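Local coordinates for Dps family protein (Staphylococcus aureus subsp. aureus, PDB 2D5K) that probably oxidises and stores iron in a twelve-subunit ferritin-like shell and can compact the nucleoid, at residues L12-Q15 against V16-T20; K25-N28 against F29-V33. All coordinates share one frame; numbering follows the deposited sequence.

Contact 1 of 2, residues L12-Q15 against V16-T20; sequences LNQQ and VANWT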
loop_
_atom_site.group_PDB
_atom_site.type_symbol
_atom_site.label_atom_id
_atom_site.label_comp_id
_atom_site.label_asym_id
_atom_site.label_seq_id
_atom_site.Cartn_x
_atom_site.Cartn_y
_atom_site.Cartn_z
ATOM N N LEU B 12 -11.863 -9.444 -34.426
ATOM C CA LEU B 12 -10.905 -9.044 -33.403
ATOM C C LEU B 12 -9.969 -7.962 -33.940
ATOM O O LEU B 12 -9.721 -6.956 -33.267
ATOM C CB LEU B 12 -10.094 -10.259 -32.923
ATOM C CG LEU B 12 -10.849 -11.252 -32.027
ATOM C CD1 LEU B 12 -10.096 -12.579 -31.955
ATOM C CD2 LEU B 12 -11.015 -10.651 -30.632
ATOM N N ASN B 13 -9.456 -8.159 -35.151
ATOM C CA ASN B 13 -8.560 -7.170 -35.741
ATOM C C ASN B 13 -9.272 -5.853 -36.026
ATOM O O ASN B 13 -8.664 -4.788 -35.945
ATOM C CB ASN B 13 -7.913 -7.700 -37.026
ATOM C CG ASN B 13 -6.588 -8.386 -36.763
ATOM O OD1 ASN B 13 -5.824 -7.963 -35.893
ATOM N ND2 ASN B 13 -6.302 -9.442 -37.519
ATOM N N GLN B 14 -10.557 -5.926 -36.357
ATOM C CA GLN B 14 -11.329 -4.718 -36.620
ATOM C C GLN B 14 -11.279 -3.837 -35.376
ATOM O O GLN B 14 -11.135 -2.619 -35.477
ATOM C CB GLN B 14 -12.779 -5.065 -36.958
ATOM C CG GLN B 14 -13.714 -3.860 -37.059
ATOM C CD GLN B 14 -13.398 -2.954 -38.240
ATOM O OE1 GLN B 14 -13.471 -3.372 -39.397
ATOM N NE2 GLN B 14 -13.045 -1.705 -37.950
ATOM N N GLN B 15 -11.389 -4.453 -34.199
ATOM C CA GLN B 15 -11.341 -3.695 -32.955
ATOM C C GLN B 15 -9.916 -3.264 -32.611
ATOM O O GLN B 15 -9.714 -2.185 -32.062
ATOM C CB GLN B 15 -11.938 -4.502 -31.797
ATOM C CG GLN B 15 -13.428 -4.803 -31.949
ATOM C CD GLN B 15 -14.237 -3.571 -32.316
ATOM O OE1 GLN B 15 -14.054 -2.498 -31.739
ATOM N NE2 GLN B 15 -15.143 -3.722 -33.276
ATOM N N VAL B 16 -8.924 -4.096 -32.922
ATOM C CA VAL B 16 -7.544 -3.706 -32.635
ATOM C C VAL B 16 -7.275 -2.428 -33.424
ATOM O O VAL B 16 -6.660 -1.485 -32.916
ATOM C CB VAL B 16 -6.524 -4.791 -33.067
ATOM C CG1 VAL B 16 -5.099 -4.276 -32.861
ATOM C CG2 VAL B 16 -6.731 -6.056 -32.252
ATOM N N ALA B 17 -7.762 -2.402 -34.662
ATOM C CA ALA B 17 -7.603 -1.244 -35.537
ATOM C C ALA B 17 -8.353 -0.034 -34.983
ATOM O O ALA B 17 -7.780 1.048 -34.857
ATOM C CB ALA B 17 -8.104 -1.575 -36.936
ATOM N N ASN B 18 -9.632 -0.218 -34.654
ATOM C CA ASN B 18 -10.447 0.868 -34.104
ATOM C C ASN B 18 -9.807 1.523 -32.888
ATOM O O ASN B 18 -9.700 2.743 -32.809
ATOM C CB ASN B 18 -11.823 0.370 -33.646
ATOM C CG ASN B 18 -12.721 -0.049 -34.787
ATOM O OD1 ASN B 18 -12.552 0.380 -35.929
ATOM N ND2 ASN B 18 -13.714 -0.880 -34.472
ATOM N N TRP B 19 -9.393 0.701 -31.931
ATOM C CA TRP B 19 -8.829 1.228 -30.705
ATOM C C TRP B 19 -7.410 1.757 -30.812
ATOM O O TRP B 19 -6.990 2.574 -29.994
ATOM C CB TRP B 19 -8.979 0.190 -29.592
ATOM C CG TRP B 19 -10.439 -0.010 -29.268
ATOM C CD1 TRP B 19 -11.278 -0.964 -29.779
ATOM C CD2 TRP B 19 -11.254 0.842 -28.452
ATOM N NE1 TRP B 19 -12.566 -0.753 -29.335
ATOM C CE2 TRP B 19 -12.577 0.348 -28.520
ATOM C CE3 TRP B 19 -10.994 1.978 -27.675
ATOM C CZ2 TRP B 19 -13.638 0.951 -27.836
ATOM C CZ3 TRP B 19 -12.051 2.579 -26.994
ATOM C CH2 TRP B 19 -13.357 2.061 -27.082
ATOM N N THR B 20 -6.677 1.313 -31.822
ATOM C CA THR B 20 -5.330 1.829 -32.008
ATOM C C THR B 20 -5.508 3.258 -32.525
ATOM O O THR B 20 -4.821 4.177 -32.087
ATOM C CB THR B 20 -4.535 0.990 -33.022
ATOM O OG1 THR B 20 -4.308 -0.319 -32.478
ATOM C CG2 THR B 20 -3.191 1.641 -33.317
#
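The Trp19 indole meets Gln15 at its pyrrole edge: the backbone Gln15 O lies near the ring plane, 3.0 Å from Trp19 CD1, and the side-chain amide of Gln15 sits beside NE1, its plane turned 56° from the ring. Trp19 NE1 gives Gln15 OE1 a weak hydrogen bond of 3.3 Å. The Gln15 chain bends at chi2 (-48°), which carries OE1 toward the indole NE1. The same oxygen accepts from Asn18 ND2 (3.2 Å); the bond is straight at the hydrogen, but the donor stands above the Gln15 amide plane. Asn18 also takes a bond on its other end, from Gln14 NE2 to Asn18 OD1 at 2.9 Å. Here the acceptor lies in the Gln14 amide plane, while NE2 rises above the plane of the Asn18 carbonyl. Asn18, one turn on from the adjacent Gln14 and Gln15, thus joins their two amides. The backbone keeps regular i to i+4 bonds, and Val16 O holds both Thr20 N and Thr20 OG1, from opposite faces of its plane. Tyr55 of helix 38-65 meets Trp19 edge-to-face. In this largely buried part of the ferritin-like four-helix bundle, the amides share their bonds with Ile82 N (to Asn18 OD1), Gln80 O (from Gln14 NE2) and Gln109 OE1 of helix 92-120 (from Asn18 ND2 and Gln15 NE2), so helix and surroundings meet the polar groups jointly. Ile82 N, which can only donate, marks Asn18 OD1 as the acceptor, and the bonds from Gln14 and to Gln15 agree with that.

Contact 2 of 2, residues K25-N28 against F29-V33; sequences KLHN and FHWYV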
loop_
_atom_site.group_PDB
_atom_site.type_symbol
_atom_site.label_atom_id
_atom_site.label_comp_id
_atom_site.label_asym_id
_atom_site.label_seq_id
_atom_site.Cartn_x
_atom_site.Cartn_y
_atom_site.Cartn_z
ATOM N N LYS B 25 -6.404 9.370 -31.211
ATOM C CA LYS B 25 -7.400 10.434 -31.275
ATOM C C LYS B 25 -7.695 10.929 -29.865
ATOM O O LYS B 25 -7.929 12.122 -29.655
ATOM C CB LYS B 25 -8.699 9.960 -31.943
ATOM C CG LYS B 25 -9.752 11.063 -31.975
ATOM C CD LYS B 25 -10.714 10.957 -33.151
ATOM C CE LYS B 25 -11.712 9.840 -32.986
ATOM N NZ LYS B 25 -12.751 9.905 -34.066
ATOM N N LEU B 26 -7.672 10.018 -28.895
ATOM C CA LEU B 26 -7.929 10.395 -27.511
ATOM C C LEU B 26 -6.776 11.227 -26.954
ATOM O O LEU B 26 -6.983 12.051 -26.073
ATOM C CB LEU B 26 -8.171 9.152 -26.648
ATOM C CG LEU B 26 -9.550 8.515 -26.846
ATOM C CD1 LEU B 26 -9.558 7.096 -26.289
ATOM C CD2 LEU B 26 -10.608 9.368 -26.158
ATOM N N HIS B 27 -5.561 11.010 -27.457
ATOM C CA HIS B 27 -4.427 11.813 -27.014
ATOM C C HIS B 27 -4.634 13.215 -27.569
ATOM O O HIS B 27 -4.409 14.210 -26.882
ATOM C CB HIS B 27 -3.101 11.256 -27.543
ATOM C CG HIS B 27 -2.468 10.250 -26.636
ATOM N ND1 HIS B 27 -2.935 8.960 -26.510
ATOM C CD2 HIS B 27 -1.416 10.355 -25.788
ATOM C CE1 HIS B 27 -2.196 8.312 -25.625
ATOM N NE2 HIS B 27 -1.268 9.136 -25.173
ATOM N N ASN B 28 -5.069 13.279 -28.823
ATOM C CA ASN B 28 -5.326 14.552 -29.486
ATOM C C ASN B 28 -6.343 15.355 -28.674
ATOM O O ASN B 28 -6.119 16.528 -28.366
ATOM C CB ASN B 28 -5.852 14.293 -30.903
ATOM C CG ASN B 28 -6.158 15.571 -31.663
ATOM O OD1 ASN B 28 -7.003 16.364 -31.250
ATOM N ND2 ASN B 28 -5.471 15.775 -32.788
ATOM N N PHE B 29 -7.457 14.723 -28.312
ATOM C CA PHE B 29 -8.484 15.416 -27.539
ATOM C C PHE B 29 -7.949 15.788 -26.156
ATOM O O PHE B 29 -8.251 16.855 -25.630
ATOM C CB PHE B 29 -9.745 14.547 -27.425
ATOM C CG PHE B 29 -10.501 14.390 -28.728
ATOM C CD1 PHE B 29 -10.063 15.026 -29.890
ATOM C CD2 PHE B 29 -11.650 13.606 -28.788
ATOM C CE1 PHE B 29 -10.759 14.883 -31.094
ATOM C CE2 PHE B 29 -12.354 13.457 -29.986
ATOM C CZ PHE B 29 -11.904 14.099 -31.141
ATOM N N HIS B 30 -7.148 14.895 -25.584
ATOM C CA HIS B 30 -6.527 15.096 -24.277
ATOM C C HIS B 30 -5.657 16.360 -24.306
ATOM O O HIS B 30 -5.628 17.131 -23.347
ATOM C CB HIS B 30 -5.688 13.844 -23.959
ATOM C CG HIS B 30 -4.741 13.986 -22.805
ATOM N ND1 HIS B 30 -5.159 14.069 -21.494
ATOM C CD2 HIS B 30 -3.386 13.949 -22.764
ATOM C CE1 HIS B 30 -4.105 14.069 -20.696
ATOM N NE2 HIS B 30 -3.018 13.997 -21.441
ATOM N N TRP B 31 -4.968 16.582 -25.423
ATOM C CA TRP B 31 -4.084 17.736 -25.556
ATOM C C TRP B 31 -4.768 19.025 -25.986
ATOM O O TRP B 31 -4.467 20.100 -25.467
ATOM C CB TRP B 31 -2.970 17.445 -26.574
ATOM C CG TRP B 31 -2.085 16.286 -26.218
ATOM C CD1 TRP B 31 -1.687 15.911 -24.968
ATOM C CD2 TRP B 31 -1.463 15.371 -27.130
ATOM N NE1 TRP B 31 -0.858 14.814 -25.042
ATOM C CE2 TRP B 31 -0.703 14.463 -26.357
ATOM C CE3 TRP B 31 -1.473 15.230 -28.524
ATOM C CZ2 TRP B 31 0.041 13.426 -26.933
ATOM C CZ3 TRP B 31 -0.732 14.195 -29.100
ATOM C CH2 TRP B 31 0.014 13.307 -28.300
ATOM N N TYR B 32 -5.683 18.909 -26.941
ATOM C CA TYR B 32 -6.354 20.074 -27.505
ATOM C C TYR B 32 -7.660 20.553 -26.885
ATOM O O TYR B 32 -8.182 21.594 -27.290
ATOM C CB TYR B 32 -6.564 19.836 -29.003
ATOM C CG TYR B 32 -5.282 19.864 -29.809
ATOM C CD1 TYR B 32 -4.616 21.065 -30.049
ATOM C CD2 TYR B 32 -4.737 18.690 -30.336
ATOM C CE1 TYR B 32 -3.440 21.103 -30.798
ATOM C CE2 TYR B 32 -3.559 18.717 -31.087
ATOM C CZ TYR B 32 -2.919 19.931 -31.315
ATOM O OH TYR B 32 -1.769 19.974 -32.073
ATOM N N VAL B 33 -8.195 19.815 -25.917
ATOM C CA VAL B 33 -9.449 20.222 -25.295
ATOM C C VAL B 33 -9.301 21.581 -24.617
ATOM O O VAL B 33 -8.273 21.877 -24.005
ATOM C CB VAL B 33 -9.940 19.172 -24.264
ATOM C CG1 VAL B 33 -9.022 19.150 -23.045
ATOM C CG2 VAL B 33 -11.381 19.475 -23.859
#
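At the C-terminal end of helix 5-32, the first long helix of the ferritin-like bundle, His27 and Trp31 meet one turn apart in an offset edge-to-face pair. The His27 edge points at the indole face, with planes at 69° and His27 CD2 3.6 Å from Trp31 CZ2. His27 CB lies over the six-membered ring in a CH-pi contact, 3.9 Å from its centroid, and His27 O covers the same indole nearer its five-membered ring. Lys25 CG sits over one face of Phe29, 4.0 Å from the centroid; with CG anti to the backbone N (chi1 178°), the lysine chain runs alongside the ring before NZ reaches its salt bridges with Glu98 and Asp102 of helix 92-120. In Dps shells this end of the helix faces a neighbouring subunit: Asp57 of the second subunit accepts from Trp31 NE1 and, weakly, from His30 NE2, whose ring bonds through ND1 to His42 O of its own chain, consistent with the intersubunit ferroxidase site of the family. Asn28 OD1 approaches Tyr32 CD2 at 3.4 Å, amide and ring planes 41° apart, while Asn28 ND2 bonds to Gly72 O and Tyr32 OH to Pro70 O, both of the second subunit.

How the contacts relate
Contacts 1 and 2 follow each other along helix 5-32, contact 1 closing before contact 2 opens, with their centres about 19 Å apart and nearest atoms about 5 Å apart without touching. The centre of contact 1 is about 7 Å from the centre of the chain, that of contact 2 about 15 Å; contact 2 ends where the helix stops, at Val33. Both pack against helices 38-65 and 92-120, but contact 1 also reaches helix 123-147, whereas contact 2 reaches a second subunit. One helix therefore serves the interior of its own four-helix bundle at 12-20, while 25-33 adds contacts with a second subunit of the twelve-chain assembly to its packing within the bundle.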